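Local coordinates for protein thermostable carboxypeptidase 1 (Pyrococcus furiosus, PDB 1KA2) that removes amino acids one at a time from the C-terminus of peptides with broad specificity, as a homodimeric, cobalt-dependent M32 metallocarboxypeptidase, at residues Arg98-Pro101 with Pro102-Arg106; Ile417-Phe420 with Pro421-Ile425; Phe444-Lys447 with Val448-Glu452. One frame throughout, in Å; residues are numbered along the deposited sequence.

Interaction 1. Residues Arg98-Pro101 with Pro102-Arg106; sequences RAFP and PEFIR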
loop_
_atom_site.group_PDB
_atom_site.type_symbol
_atom_site.label_atom_id
_atom_site.label_comp_id
_atom_site.label_asym_id
_atom_site.label_seq_id
_atom_site.Cartn_x
_atom_site.Cartn_y
_atom_site.Cartn_z
ATOM N N ARG A 98 -23.444 -0.144 -16.790
ATOM C CA ARG A 98 -23.868 0.451 -18.056
ATOM C C ARG A 98 -25.165 1.255 -18.001
ATOM O O ARG A 98 -25.671 1.687 -19.034
ATOM C CB ARG A 98 -23.975 -0.619 -19.148
ATOM C CG ARG A 98 -24.914 -1.766 -18.846
ATOM C CD ARG A 98 -24.934 -2.747 -20.015
ATOM N NE ARG A 98 -25.576 -4.014 -19.671
ATOM C CZ ARG A 98 -25.780 -5.007 -20.534
ATOM N NH1 ARG A 98 -25.394 -4.873 -21.798
ATOM N NH2 ARG A 98 -26.354 -6.138 -20.132
ATOM N N ALA A 99 -25.695 1.463 -16.796
ATOM C CA ALA A 99 -26.927 2.229 -16.623
ATOM C C ALA A 99 -26.635 3.717 -16.785
ATOM O O ALA A 99 -27.466 4.476 -17.295
ATOM C CB ALA A 99 -27.517 1.962 -15.241
ATOM N N PHE A 100 -25.440 4.118 -16.358
ATOM C CA PHE A 100 -25.017 5.514 -16.423
ATOM C C PHE A 100 -24.230 5.891 -17.674
ATOM O O PHE A 100 -23.194 5.299 -17.975
ATOM C CB PHE A 100 -24.154 5.865 -15.205
ATOM C CG PHE A 100 -24.877 5.792 -13.882
ATOM C CD1 PHE A 100 -24.171 5.964 -12.691
ATOM C CD2 PHE A 100 -26.247 5.551 -13.819
ATOM C CE1 PHE A 100 -24.818 5.894 -11.461
ATOM C CE2 PHE A 100 -26.899 5.479 -12.598
ATOM C CZ PHE A 100 -26.190 5.650 -11.415
ATOM N N PRO A 101 -24.711 6.894 -18.417
ATOM C CA PRO A 101 -24.009 7.330 -19.626
ATOM C C PRO A 101 -22.650 7.881 -19.186
ATOM O O PRO A 101 -22.555 8.531 -18.146
ATOM C CB PRO A 101 -24.912 8.435 -20.171
ATOM C CG PRO A 101 -26.267 8.048 -19.673
ATOM C CD PRO A 101 -25.995 7.599 -18.267
ATOM N N PRO A 102 -21.585 7.622 -19.961
ATOM C CA PRO A 102 -20.268 8.135 -19.576
ATOM C C PRO A 102 -20.296 9.631 -19.246
ATOM O O PRO A 102 -19.522 10.104 -18.416
ATOM C CB PRO A 102 -19.390 7.804 -20.791
ATOM C CG PRO A 102 -20.372 7.679 -21.923
ATOM C CD PRO A 102 -21.522 6.953 -21.267
ATOM N N GLU A 103 -21.186 10.378 -19.886
ATOM C CA GLU A 103 -21.260 11.798 -19.587
ATOM C C GLU A 103 -21.823 12.027 -18.194
ATOM O O GLU A 103 -21.376 12.927 -17.477
ATOM C CB GLU A 103 -22.112 12.546 -20.615
ATOM C CG GLU A 103 -21.291 13.104 -21.764
ATOM C CD GLU A 103 -20.065 13.883 -21.290
ATOM O OE1 GLU A 103 -19.808 13.934 -20.066
ATOM O OE2 GLU A 103 -19.346 14.443 -22.143
ATOM N N PHE A 104 -22.795 11.203 -17.817
ATOM C CA PHE A 104 -23.425 11.317 -16.515
ATOM C C PHE A 104 -22.439 10.959 -15.408
ATOM O O PHE A 104 -22.380 11.634 -14.377
ATOM C CB PHE A 104 -24.639 10.403 -16.444
ATOM C CG PHE A 104 -25.427 10.545 -15.174
ATOM C CD1 PHE A 104 -26.067 11.740 -14.867
ATOM C CD2 PHE A 104 -25.552 9.474 -14.295
ATOM C CE1 PHE A 104 -26.820 11.868 -13.712
ATOM C CE2 PHE A 104 -26.303 9.592 -13.139
ATOM C CZ PHE A 104 -26.941 10.793 -12.846
ATOM N N ILE A 105 -21.675 9.890 -15.621
ATOM C CA ILE A 105 -20.675 9.474 -14.650
ATOM C C ILE A 105 -19.721 10.641 -14.440
ATOM O O ILE A 105 -19.237 10.870 -13.336
ATOM C CB ILE A 105 -19.878 8.244 -15.144
ATOM C CG1 ILE A 105 -20.765 7.000 -15.070
ATOM C CG2 ILE A 105 -18.614 8.064 -14.311
ATOM C CD1 ILE A 105 -20.046 5.716 -15.420
ATOM N N ARG A 106 -19.469 11.387 -15.509
ATOM C CA ARG A 106 -18.580 12.537 -15.445
ATOM C C ARG A 106 -19.218 13.639 -14.605
ATOM O O ARG A 106 -18.613 14.140 -13.653
ATOM C CB ARG A 106 -18.299 13.056 -16.854
ATOM C CG ARG A 106 -17.259 14.146 -16.918
ATOM C CD ARG A 106 -17.886 15.468 -17.280
ATOM N NE ARG A 106 -18.438 15.501 -18.630
ATOM C CZ ARG A 106 -18.104 16.413 -19.539
ATOM N NH1 ARG A 106 -17.213 17.349 -19.236
ATOM N NH2 ARG A 106 -18.693 16.421 -20.726
#

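Interaction 2. Residues Ile417-Phe420 with Pro421-Ile425; sequences IGYF and PTYTI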
loop_
_atom_site.group_PDB
_atom_site.type_symbol
_atom_site.label_atom_id
_atom_site.label_comp_id
_atom_site.label_asym_id
_atom_site.label_seq_id
_atom_site.Cartn_x
_atom_site.Cartn_y
_atom_site.Cartn_z
ATOM N N ILE A 417 -27.152 8.845 -1.696
ATOM C CA ILE A 417 -28.565 8.974 -1.345
ATOM C C ILE A 417 -29.169 7.557 -1.450
ATOM O O ILE A 417 -29.094 6.929 -2.512
ATOM C CB ILE A 417 -29.275 9.908 -2.340
ATOM C CG1 ILE A 417 -28.637 11.300 -2.275
ATOM C CG2 ILE A 417 -30.759 9.939 -2.048
ATOM C CD1 ILE A 417 -28.928 12.035 -1.034
ATOM N N GLY A 418 -29.795 7.065 -0.380
ATOM C CA GLY A 418 -30.363 5.720 -0.406
ATOM C C GLY A 418 -29.398 4.759 0.285
ATOM O O GLY A 418 -29.556 3.531 0.232
ATOM N N TYR A 419 -28.403 5.335 0.957
ATOM C CA TYR A 419 -27.371 4.583 1.671
ATOM C C TYR A 419 -27.655 4.422 3.177
ATOM O O TYR A 419 -27.523 3.329 3.731
ATOM C CB TYR A 419 -26.019 5.298 1.464
ATOM C CG TYR A 419 -24.824 4.621 2.088
ATOM C CD1 TYR A 419 -23.815 4.067 1.289
ATOM C CD2 TYR A 419 -24.668 4.589 3.467
ATOM C CE1 TYR A 419 -22.681 3.517 1.862
ATOM C CE2 TYR A 419 -23.551 4.036 4.043
ATOM C CZ TYR A 419 -22.563 3.508 3.242
ATOM O OH TYR A 419 -21.454 2.992 3.842
ATOM N N PHE A 420 -28.024 5.514 3.835
ATOM C CA PHE A 420 -28.307 5.491 5.268
ATOM C C PHE A 420 -29.098 4.300 5.837
ATOM O O PHE A 420 -28.720 3.751 6.866
ATOM C CB PHE A 420 -28.996 6.798 5.686
ATOM C CG PHE A 420 -28.047 7.944 5.919
ATOM C CD1 PHE A 420 -28.231 9.160 5.268
ATOM C CD2 PHE A 420 -26.951 7.800 6.773
ATOM C CE1 PHE A 420 -27.340 10.220 5.453
ATOM C CE2 PHE A 420 -26.047 8.866 6.969
ATOM C CZ PHE A 420 -26.246 10.074 6.306
ATOM N N PRO A 421 -30.188 3.871 5.177
ATOM C CA PRO A 421 -30.950 2.741 5.732
ATOM C C PRO A 421 -30.204 1.431 5.991
ATOM O O PRO A 421 -30.614 0.651 6.853
ATOM C CB PRO A 421 -32.120 2.581 4.751
ATOM C CG PRO A 421 -31.573 3.106 3.489
ATOM C CD PRO A 421 -30.787 4.332 3.916
ATOM N N THR A 422 -29.117 1.185 5.267
ATOM C CA THR A 422 -28.345 -0.034 5.491
ATOM C C THR A 422 -27.779 -0.081 6.910
ATOM O O THR A 422 -27.503 -1.165 7.424
ATOM C CB THR A 422 -27.174 -0.168 4.490
ATOM O OG1 THR A 422 -26.331 0.985 4.581
ATOM C CG2 THR A 422 -27.695 -0.307 3.077
ATOM N N TYR A 423 -27.595 1.078 7.550
ATOM C CA TYR A 423 -27.080 1.085 8.930
ATOM C C TYR A 423 -28.109 0.491 9.904
ATOM O O TYR A 423 -27.759 -0.303 10.788
ATOM C CB TYR A 423 -26.737 2.506 9.417
ATOM C CG TYR A 423 -25.492 3.138 8.804
ATOM C CD1 TYR A 423 -25.594 4.041 7.746
ATOM C CD2 TYR A 423 -24.219 2.872 9.320
ATOM C CE1 TYR A 423 -24.467 4.670 7.226
ATOM C CE2 TYR A 423 -23.089 3.497 8.804
ATOM C CZ TYR A 423 -23.222 4.395 7.760
ATOM O OH TYR A 423 -22.116 5.017 7.241
ATOM N N THR A 424 -29.373 0.890 9.750
ATOM C CA THR A 424 -30.443 0.403 10.623
ATOM C C THR A 424 -30.595 -1.102 10.430
ATOM O O THR A 424 -30.774 -1.841 11.392
ATOM C CB THR A 424 -31.784 1.123 10.319
ATOM O OG1 THR A 424 -31.660 2.507 10.670
ATOM C CG2 THR A 424 -32.937 0.501 11.109
ATOM N N ILE A 425 -30.508 -1.546 9.176
ATOM C CA ILE A 425 -30.621 -2.965 8.842
ATOM C C ILE A 425 -29.598 -3.769 9.637
ATOM O O ILE A 425 -29.907 -4.845 10.160
ATOM C CB ILE A 425 -30.378 -3.217 7.346
ATOM C CG1 ILE A 425 -31.517 -2.598 6.533
ATOM C CG2 ILE A 425 -30.232 -4.717 7.087
ATOM C CD1 ILE A 425 -31.396 -2.829 5.035
#

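Interaction 3. Residues Phe444-Lys447 with Val448-Glu452; sequences FEEK and VAKAE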
loop_
_atom_site.group_PDB
_atom_site.type_symbol
_atom_site.label_atom_id
_atom_site.label_comp_id
_atom_site.label_asym_id
_atom_site.label_seq_id
_atom_site.Cartn_x
_atom_site.Cartn_y
_atom_site.Cartn_z
ATOM N N PHE A 444 -24.126 -18.797 25.508
ATOM C CA PHE A 444 -23.512 -17.696 24.773
ATOM C C PHE A 444 -22.773 -16.762 25.728
ATOM O O PHE A 444 -21.568 -16.553 25.591
ATOM C CB PHE A 444 -24.603 -16.919 24.016
ATOM C CG PHE A 444 -24.081 -15.786 23.173
ATOM C CD1 PHE A 444 -23.607 -16.018 21.882
ATOM C CD2 PHE A 444 -24.056 -14.485 23.676
ATOM C CE1 PHE A 444 -23.112 -14.963 21.096
ATOM C CE2 PHE A 444 -23.567 -13.420 22.906
ATOM C CZ PHE A 444 -23.092 -13.659 21.612
ATOM N N GLU A 445 -23.503 -16.222 26.702
ATOM C CA GLU A 445 -22.966 -15.288 27.703
ATOM C C GLU A 445 -21.765 -15.845 28.453
ATOM O O GLU A 445 -20.749 -15.168 28.616
ATOM C CB GLU A 445 -24.046 -14.933 28.729
ATOM C CG GLU A 445 -25.468 -15.082 28.209
ATOM C CD GLU A 445 -25.857 -13.975 27.267
ATOM O OE1 GLU A 445 -26.886 -14.112 26.573
ATOM O OE2 GLU A 445 -25.132 -12.959 27.231
ATOM N N GLU A 446 -21.901 -17.078 28.926
ATOM C CA GLU A 446 -20.840 -17.729 29.669
ATOM C C GLU A 446 -19.570 -17.840 28.822
ATOM O O GLU A 446 -18.466 -17.638 29.324
ATOM C CB GLU A 446 -21.319 -19.106 30.132
ATOM C CG GLU A 446 -20.284 -19.914 30.896
ATOM C CD GLU A 446 -20.841 -21.232 31.405
ATOM O OE1 GLU A 446 -20.036 -22.117 31.769
ATOM O OE2 GLU A 446 -22.085 -21.379 31.447
ATOM N N LYS A 447 -19.718 -18.151 27.538
ATOM C CA LYS A 447 -18.551 -18.249 26.666
ATOM C C LYS A 447 -17.871 -16.885 26.461
ATOM O O LYS A 447 -16.643 -16.809 26.397
ATOM C CB LYS A 447 -18.930 -18.857 25.314
ATOM C CG LYS A 447 -19.270 -20.347 25.384
ATOM C CD LYS A 447 -19.399 -20.975 23.999
ATOM C CE LYS A 447 -19.883 -22.418 24.080
ATOM N NZ LYS A 447 -19.014 -23.261 24.942
ATOM N N VAL A 448 -18.655 -15.814 26.367
ATOM C CA VAL A 448 -18.073 -14.482 26.192
ATOM C C VAL A 448 -17.220 -14.107 27.406
ATOM O O VAL A 448 -16.075 -13.666 27.268
ATOM C CB VAL A 448 -19.164 -13.404 25.998
ATOM C CG1 VAL A 448 -18.563 -11.991 26.159
ATOM C CG2 VAL A 448 -19.775 -13.551 24.620
ATOM N N ALA A 449 -17.788 -14.294 28.592
ATOM C CA ALA A 449 -17.102 -13.972 29.835
ATOM C C ALA A 449 -15.804 -14.744 29.997
ATOM O O ALA A 449 -14.907 -14.299 30.708
ATOM C CB ALA A 449 -18.016 -14.242 31.028
ATOM N N LYS A 450 -15.695 -15.893 29.337
ATOM C CA LYS A 450 -14.480 -16.696 29.448
ATOM C C LYS A 450 -13.546 -16.599 28.243
ATOM O O LYS A 450 -12.497 -17.240 28.209
ATOM C CB LYS A 450 -14.850 -18.155 29.716
ATOM C CG LYS A 450 -15.444 -18.374 31.093
ATOM C CD LYS A 450 -15.892 -19.809 31.279
ATOM C CE LYS A 450 -16.520 -20.023 32.646
ATOM N NZ LYS A 450 -17.107 -21.390 32.745
ATOM N N ALA A 451 -13.933 -15.784 27.265
ATOM C CA ALA A 451 -13.147 -15.573 26.054
ATOM C C ALA A 451 -13.155 -16.778 25.115
ATOM O O ALA A 451 -12.219 -16.979 24.338
ATOM C CB ALA A 451 -11.705 -15.189 26.416
ATOM N N GLU A 452 -14.212 -17.577 25.188
ATOM C CA GLU A 452 -14.341 -18.737 24.312
ATOM C C GLU A 452 -15.188 -18.338 23.103
ATOM O O GLU A 452 -16.387 -18.643 23.035
ATOM C CB GLU A 452 -15.006 -19.885 25.063
ATOM C CG GLU A 452 -14.165 -20.426 26.206
ATOM C CD GLU A 452 -14.922 -21.426 27.057
ATOM O OE1 GLU A 452 -15.542 -22.354 26.489
ATOM O OE2 GLU A 452 -14.892 -21.284 28.296
#

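Interaction 1. Residues Arg98-Pro101 with Pro102-Arg106
F104 turns the edge of its ring to one face of F100, a T-shaped (edge-to-face) pair with the planes at 82° and the centroids 5.2 Å apart. Atom CE2 of F104 stands over the centre of the F100 ring, while CD2 of F104 comes within 3.8 Å of CG of F100. In return, CB of F100 lies in the plane of the F104 ring, at its edge. The edge of F100 is met by I105, whose CG1 sits 3.6 Å from CB of F100. F104 can reach back because its CG is anti to the backbone N (chi1 -175°), which swings the ring toward the residues before the helix. Were F100 an alanine, the edge of F104 would probably lose the face it packs on, and the F104 ring would be freer to turn. P101 also touches F104, its CD 3.6 Å from CB of F104. The carbonyl of P101 holds the backbone: I105 N donates to P101 O at 3.0 Å, and F104 N adds a weak bond to the same oxygen. Within the first turn, E103 and R106 pair as a salt bridge, though its 2.5 Å contact between OE2 of E103 and NH2 of R106 is doubtfully short. Helix 132-149 packs alongside, Y148 meeting the F104 ring and L149 touching F100. This is a tight turn between helix 81-99 and helix 102-124 at the surface of this mainly helical M32 peptidase, with P101 at the N-cap and P102 in the first turn of helix 102-124.

Interaction 2. Residues Ile417-Phe420 with Pro421-Ile425
Y419 and Y423 bring their rings together at the buried turn that leads into helix 421-440, beside the metal site of this HEXXH metallopeptidase. CE1 of Y423 lies in the plane of the Y419 ring, at its edge, 3.4 Å from CE2 of Y419. The rings meet obliquely, planes at 54°. F420 adds a second aromatic neighbour to Y423, its CD2 4.0 Å from CE1 of Y423. CG of Y419 anti to the backbone N (chi1 -178°) carries the ring forward alongside the first helical turn, although its CB points away from it.

Behind the rings, backbone bonds fix the turn. The carbonyl oxygen of Y419 is gripped twice by T422, through the amide N at 3.1 Å and the hydroxyl OG1. Next to it, Y423 N donates to F420 O at 3.0 Å, which ties the Y423 backbone to the residue before P421. G418, with a positive phi of 99°, lets the chain turn toward the helix; a side chain there would run into the carbonyl O of I417.

Further out, R351 makes a cation-pi contact with Y423, and H411 stacks on the F420 ring. E299, which binds the metal together with H269 and H273, touches Y423; the side chain of Y423 is about 6 Å from the bound magnesium ion, so Y423 lines the metal site, which holds magnesium here and cobalt in the active enzyme. T422 OG1 lies between its backbone N and carbonyl carbon (chi1 57°), which aims the hydroxyl back at Y419 O, 2.8 Å away.

Interaction 3. Residues Phe444-Lys447 with Val448-Glu452
F444 meets V448 one turn on, where CG2 of V448 lies over one face of the F444 ring, 4.2 Å from its CE2. The backbone runs alongside: V448 N donates to F444 O at 3.1 Å. F304 and I309 of helix 295-309 also pack on F444. E445 contributes its carbonyl, which accepts a hydrogen bond from A449 N, while its carboxylate turns away to K438. E446 is extended from its backbone and lies side by side with K450, both pointing the same way, so that OE1 of E446 meets NZ of K450 at 3.2 Å on the anti side of the carboxylate, an i to i+4 salt bridge at the surface. The helix stops just beyond, in a Schellman motif: A451 leaves helical angles with a phi of 72°, and the chain turns back. K447 O therefore accepts E452 N at 2.8 Å, with a weak bond from K450 N as well. The K447 side chain bends at its last torsion (chi4 -56°) and crosses that of E452 at about a right angle; NZ of K447 is salt-bridged to D443, and its ion pair with OE1 of E452 is long, at 3.9 Å.

The three contacts come in series along the chain, and none touches another. Interaction 1 joins helices 81-99 and 102-124 at the surface, its centre 24 Å from that of interaction 2. Interaction 2 sits deep inside, about 9 Å from the centre of the chain, and begins helix 421-440; interaction 3 follows on helix 444-450, the next in sequence, with centres 31 Å apart. Interactions 1 and 3 lie on opposite sides of the chain's centre, 51 Å apart between centres. Helix 295-309, which carries the metal ligand E299, touches both interactions 2 and 3. Interaction 2 alone lies beside the metal site, through Y423; interactions 1 and 3 lie away from it, at a helix start and a helix end.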